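Local structure of acyl-CoA dehydrogenase domain protein Tcur3481 (Thermomonospora curvata, 6WY9) at residues L9-T21 and G69-A83. The protein binds FAD and probably acts as an acyl-CoA dehydrogenase. Numbering follows the deposited sequence.
Sequences LTELQGLARQIFT and GALCVLLEEQGRHVA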
loop_
_atom_site.group_PDB
_atom_site.type_symbol
_atom_site.label_atom_id
_atom_site.label_comp_id
_atom_site.label_asym_id
_atom_site.label_seq_id
_atom_site.Cartn_x
_atom_site.Cartn_y
_atom_site.Cartn_z
ATOM N N LEU B 9 24.864 25.386 9.522
ATOM C CA LEU B 9 23.536 24.918 9.132
ATOM C C LEU B 9 22.607 24.782 10.344
ATOM O O LEU B 9 21.404 25.055 10.243
ATOM C CB LEU B 9 23.665 23.599 8.352
ATOM C CG LEU B 9 24.285 23.784 6.950
ATOM C CD1 LEU B 9 24.379 22.489 6.179
ATOM C CD2 LEU B 9 23.524 24.800 6.122
ATOM N N THR B 10 23.146 24.403 11.501
ATOM C CA THR B 10 22.357 24.421 12.725
ATOM C C THR B 10 21.945 25.839 13.103
ATOM O O THR B 10 20.774 26.094 13.420
ATOM C CB THR B 10 23.154 23.778 13.857
ATOM O OG1 THR B 10 23.356 22.399 13.550
ATOM C CG2 THR B 10 22.410 23.886 15.153
ATOM N N GLU B 11 22.896 26.776 13.104
ATOM C CA GLU B 11 22.541 28.173 13.328
ATOM C C GLU B 11 21.483 28.630 12.327
ATOM O O GLU B 11 20.494 29.279 12.695
ATOM C CB GLU B 11 23.788 29.055 13.246
ATOM C CG GLU B 11 24.904 28.601 14.172
ATOM C CD GLU B 11 26.101 29.551 14.191
ATOM O OE1 GLU B 11 25.987 30.688 13.673
ATOM O OE2 GLU B 11 27.160 29.158 14.733
ATOM N N LEU B 12 21.680 28.309 11.049
ATOM C CA LEU B 12 20.680 28.648 10.040
ATOM C C LEU B 12 19.305 28.140 10.453
ATOM O O LEU B 12 18.306 28.869 10.423
ATOM C CB LEU B 12 21.095 28.034 8.700
ATOM C CG LEU B 12 20.432 28.470 7.397
ATOM C CD1 LEU B 12 21.204 27.833 6.270
ATOM C CD2 LEU B 12 19.016 28.019 7.351
ATOM N N GLN B 13 19.250 26.884 10.871
ATOM C CA GLN B 13 17.976 26.258 11.184
ATOM C C GLN B 13 17.282 26.940 12.371
ATOM O O GLN B 13 16.069 27.199 12.341
ATOM C CB GLN B 13 18.224 24.780 11.453
ATOM C CG GLN B 13 17.002 24.022 11.849
ATOM C CD GLN B 13 17.304 22.557 12.036
ATOM O OE1 GLN B 13 16.933 21.735 11.209
ATOM N NE2 GLN B 13 17.978 22.222 13.123
ATOM N N GLY B 14 18.030 27.228 13.433
ATOM C CA GLY B 14 17.424 27.889 14.578
ATOM C C GLY B 14 16.884 29.264 14.237
ATOM O O GLY B 14 15.810 29.660 14.703
ATOM N N LEU B 15 17.625 30.018 13.428
ATOM C CA LEU B 15 17.177 31.354 13.051
ATOM C C LEU B 15 15.883 31.272 12.250
ATOM O O LEU B 15 14.903 31.977 12.544
ATOM C CB LEU B 15 18.286 32.051 12.262
ATOM C CG LEU B 15 18.233 33.520 11.868
ATOM C CD1 LEU B 15 17.689 34.349 13.021
ATOM C CD2 LEU B 15 19.649 34.024 11.433
ATOM N N ALA B 16 15.864 30.412 11.225
ATOM C CA ALA B 16 14.652 30.263 10.425
ATOM C C ALA B 16 13.489 29.812 11.295
ATOM O O ALA B 16 12.371 30.331 11.181
ATOM C CB ALA B 16 14.881 29.278 9.280
ATOM N N ARG B 17 13.748 28.884 12.205
ATOM C CA ARG B 17 12.687 28.393 13.073
ATOM C C ARG B 17 12.074 29.521 13.892
ATOM O O ARG B 17 10.850 29.587 14.046
ATOM C CB ARG B 17 13.230 27.305 13.986
ATOM C CG ARG B 17 12.190 26.727 14.916
ATOM C CD ARG B 17 12.671 25.358 15.444
ATOM N NE ARG B 17 12.648 24.305 14.411
ATOM C CZ ARG B 17 13.338 23.159 14.450
ATOM N NH1 ARG B 17 14.148 22.872 15.462
ATOM N NH2 ARG B 17 13.228 22.288 13.459
ATOM N N GLN B 18 12.908 30.413 14.441
ATOM C CA GLN B 18 12.372 31.484 15.269
ATOM C C GLN B 18 11.551 32.446 14.429
ATOM O O GLN B 18 10.482 32.908 14.850
ATOM C CB GLN B 18 13.504 32.244 15.960
ATOM C CG GLN B 18 12.988 33.354 16.872
ATOM C CD GLN B 18 12.238 32.813 18.080
ATOM O OE1 GLN B 18 11.025 33.034 18.245
ATOM N NE2 GLN B 18 12.954 32.077 18.925
ATOM N N ILE B 19 12.058 32.790 13.246
ATOM C CA ILE B 19 11.350 33.751 12.410
ATOM C C ILE B 19 10.016 33.158 11.946
ATOM O O ILE B 19 8.955 33.794 12.048
ATOM C CB ILE B 19 12.260 34.185 11.250
ATOM C CG1 ILE B 19 13.427 35.016 11.821
ATOM C CG2 ILE B 19 11.497 34.934 10.097
ATOM C CD1 ILE B 19 14.425 35.346 10.745
ATOM N N PHE B 20 10.042 31.900 11.500
ATOM C CA PHE B 20 8.809 31.263 11.048
ATOM C C PHE B 20 7.830 31.096 12.196
ATOM O O PHE B 20 6.624 31.267 12.021
ATOM C CB PHE B 20 9.112 29.901 10.408
ATOM C CG PHE B 20 9.758 29.988 9.044
ATOM C CD1 PHE B 20 9.282 30.867 8.077
ATOM C CD2 PHE B 20 10.821 29.161 8.715
ATOM C CE1 PHE B 20 9.856 30.930 6.816
ATOM C CE2 PHE B 20 11.401 29.229 7.451
ATOM C CZ PHE B 20 10.927 30.108 6.507
ATOM N N THR B 21 8.334 30.740 13.380
ATOM C CA THR B 21 7.486 30.585 14.551
ATOM C C THR B 21 6.817 31.896 14.944
ATOM O O THR B 21 5.645 31.906 15.345
ATOM C CB THR B 21 8.327 30.065 15.703
ATOM O OG1 THR B 21 8.806 28.759 15.374
ATOM C CG2 THR B 21 7.479 30.000 17.001
ATOM N N GLY B 69 22.515 22.819 0.101
ATOM C CA GLY B 69 22.277 22.329 1.459
ATOM C C GLY B 69 21.621 23.354 2.362
ATOM O O GLY B 69 20.658 23.048 3.092
ATOM N N ALA B 70 22.156 24.581 2.365
ATOM C CA ALA B 70 21.544 25.639 3.164
ATOM C C ALA B 70 20.124 25.921 2.679
ATOM O O ALA B 70 19.207 26.134 3.488
ATOM C CB ALA B 70 22.395 26.921 3.109
ATOM N N LEU B 71 19.925 25.941 1.357
ATOM C CA LEU B 71 18.582 26.145 0.843
ATOM C C LEU B 71 17.637 25.072 1.384
ATOM O O LEU B 71 16.537 25.374 1.870
ATOM C CB LEU B 71 18.589 26.135 -0.688
ATOM C CG LEU B 71 17.160 26.248 -1.248
ATOM C CD1 LEU B 71 16.436 27.513 -0.731
ATOM C CD2 LEU B 71 17.137 26.134 -2.795
ATOM N N CYS B 72 18.080 23.821 1.372
ATOM C CA CYS B 72 17.196 22.745 1.832
ATOM C C CYS B 72 16.906 22.856 3.329
ATOM O O CYS B 72 15.798 22.531 3.777
ATOM C CB CYS B 72 17.800 21.398 1.478
ATOM S SG CYS B 72 17.672 21.060 -0.343
ATOM N N VAL B 73 17.882 23.309 4.126
ATOM C CA VAL B 73 17.636 23.493 5.553
ATOM C C VAL B 73 16.577 24.562 5.753
ATOM O O VAL B 73 15.627 24.386 6.523
ATOM C CB VAL B 73 18.956 23.834 6.287
ATOM C CG1 VAL B 73 18.719 24.287 7.719
ATOM C CG2 VAL B 73 19.860 22.626 6.297
ATOM N N LEU B 74 16.700 25.672 5.018
ATOM C CA LEU B 74 15.702 26.733 5.113
ATOM C C LEU B 74 14.323 26.268 4.636
ATOM O O LEU B 74 13.307 26.597 5.262
ATOM C CB LEU B 74 16.154 27.948 4.306
ATOM C CG LEU B 74 15.177 29.114 4.192
ATOM C CD1 LEU B 74 14.944 29.824 5.562
ATOM C CD2 LEU B 74 15.669 30.120 3.133
ATOM N N LEU B 75 14.257 25.542 3.506
ATOM C CA LEU B 75 12.965 25.093 2.983
ATOM C C LEU B 75 12.296 24.093 3.916
ATOM O O LEU B 75 11.055 24.022 3.981
ATOM C CB LEU B 75 13.139 24.464 1.575
ATOM C CG LEU B 75 13.545 25.481 0.493
ATOM C CD1 LEU B 75 13.676 24.826 -0.896
ATOM C CD2 LEU B 75 12.564 26.694 0.477
ATOM N N GLU B 76 13.099 23.237 4.556
ATOM C CA GLU B 76 12.523 22.274 5.469
ATOM C C GLU B 76 11.885 22.982 6.665
ATOM O O GLU B 76 10.758 22.647 7.069
ATOM C CB GLU B 76 13.583 21.263 5.915
ATOM C CG GLU B 76 13.023 20.272 6.917
ATOM C CD GLU B 76 14.034 19.227 7.411
ATOM O OE1 GLU B 76 15.211 19.247 6.992
ATOM O OE2 GLU B 76 13.635 18.375 8.238
ATOM N N GLU B 77 12.571 23.965 7.247
ATOM C CA GLU B 77 11.912 24.752 8.295
ATOM C C GLU B 77 10.685 25.469 7.767
ATOM O O GLU B 77 9.696 25.612 8.487
ATOM C CB GLU B 77 12.840 25.811 8.901
ATOM C CG GLU B 77 13.681 25.285 9.982
ATOM C CD GLU B 77 12.914 24.564 11.094
ATOM O OE1 GLU B 77 11.940 25.073 11.717
ATOM O OE2 GLU B 77 13.353 23.467 11.364
ATOM N N GLN B 78 10.757 26.011 6.553
ATOM C CA GLN B 78 9.576 26.675 6.020
ATOM C C GLN B 78 8.388 25.717 5.956
ATOM O O GLN B 78 7.277 26.059 6.388
ATOM C CB GLN B 78 9.847 27.281 4.644
ATOM C CG GLN B 78 8.514 27.675 4.001
ATOM C CD GLN B 78 8.593 28.023 2.549
ATOM O OE1 GLN B 78 9.473 27.541 1.802
ATOM N NE2 GLN B 78 7.637 28.822 2.098
ATOM N N GLY B 79 8.598 24.501 5.432
ATOM C CA GLY B 79 7.492 23.551 5.366
ATOM C C GLY B 79 6.968 23.144 6.730
ATOM O O GLY B 79 5.766 22.905 6.898
ATOM N N ARG B 80 7.849 23.078 7.734
ATOM C CA ARG B 80 7.396 22.743 9.087
ATOM C C ARG B 80 6.299 23.683 9.586
ATOM O O ARG B 80 5.475 23.298 10.429
ATOM C CB ARG B 80 8.577 22.806 10.037
ATOM C CG ARG B 80 8.959 21.523 10.622
ATOM C CD ARG B 80 10.222 21.715 11.413
ATOM N NE ARG B 80 10.995 20.487 11.437
ATOM C CZ ARG B 80 12.104 20.279 10.737
ATOM N NH1 ARG B 80 12.613 21.231 9.947
ATOM N NH2 ARG B 80 12.720 19.105 10.847
ATOM N N HIS B 81 6.298 24.916 9.095
ATOM C CA HIS B 81 5.379 25.972 9.533
ATOM C C HIS B 81 4.401 26.428 8.459
ATOM O O HIS B 81 3.724 27.436 8.670
ATOM C CB HIS B 81 6.192 27.185 9.981
ATOM C CG HIS B 81 7.072 26.879 11.140
ATOM N ND1 HIS B 81 8.403 26.556 10.985
ATOM C CD2 HIS B 81 6.799 26.764 12.453
ATOM C CE1 HIS B 81 8.924 26.290 12.169
ATOM N NE2 HIS B 81 7.969 26.401 13.078
ATOM N N VAL B 82 4.363 25.743 7.301
ATOM C CA VAL B 82 3.563 26.119 6.135
ATOM C C VAL B 82 3.628 27.646 5.965
ATOM O O VAL B 82 2.606 28.323 5.861
ATOM C CB VAL B 82 2.120 25.545 6.235
ATOM C CG1 VAL B 82 2.171 23.953 6.089
ATOM C CG2 VAL B 82 1.427 25.872 7.559
ATOM N N ALA B 83 4.834 28.201 5.959
ATOM C CA ALA B 83 4.969 29.660 6.040
ATOM C C ALA B 83 4.803 30.260 4.648
ATOM O O ALA B 83 5.492 29.825 3.707
ATOM C CB ALA B 83 6.315 30.068 6.618
#
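Ala70 starts the packing of helix 69-80 on helix 9-21, its CB held between Leu12 CD1, at a tight 3.5 Å, and Leu9 CD2. One turn on, Val73 CG1 lies against Leu12 CD2 and Gln13 CB, and Leu74 turns CD1 to Ala16 CB, 3.8 Å away. Such near-parallel packing, with a crossing angle of -29°, joins two helices of the N-terminal all-helical domain of the acyl-CoA dehydrogenase fold, and Glu77 is its polar knob, seated among Gln13, Ala16, Arg17 and Phe20. Bent at chi2 (-53°), Glu77 brings its carboxylate to Arg17, whose NE bonds OE1 at 2.9 Å from above the carboxylate plane in a salt bridge. An alanine at Arg17 would probably leave Glu77 OE1 without its NE partner. Gln78 lays CA over one face of the Phe20 ring in a CH-pi contact, 3.9 Å from the centroid. Arg80 NH1 meets Glu77 OE2 at 2.7 Å, and its NH2 reaches Glu76 OE2 in a salt bridge whose hydrogen bond is weak. His81, fixed by ND1 bonding Glu77 O, sets ND1 3.5 Å from Phe20 CB. In the helix-ending Schellman motif, with Val82 as C-prime residue, Ala83 CB touches Phe20 CD1, and Leu43 of helix 41-49 packs on both residues.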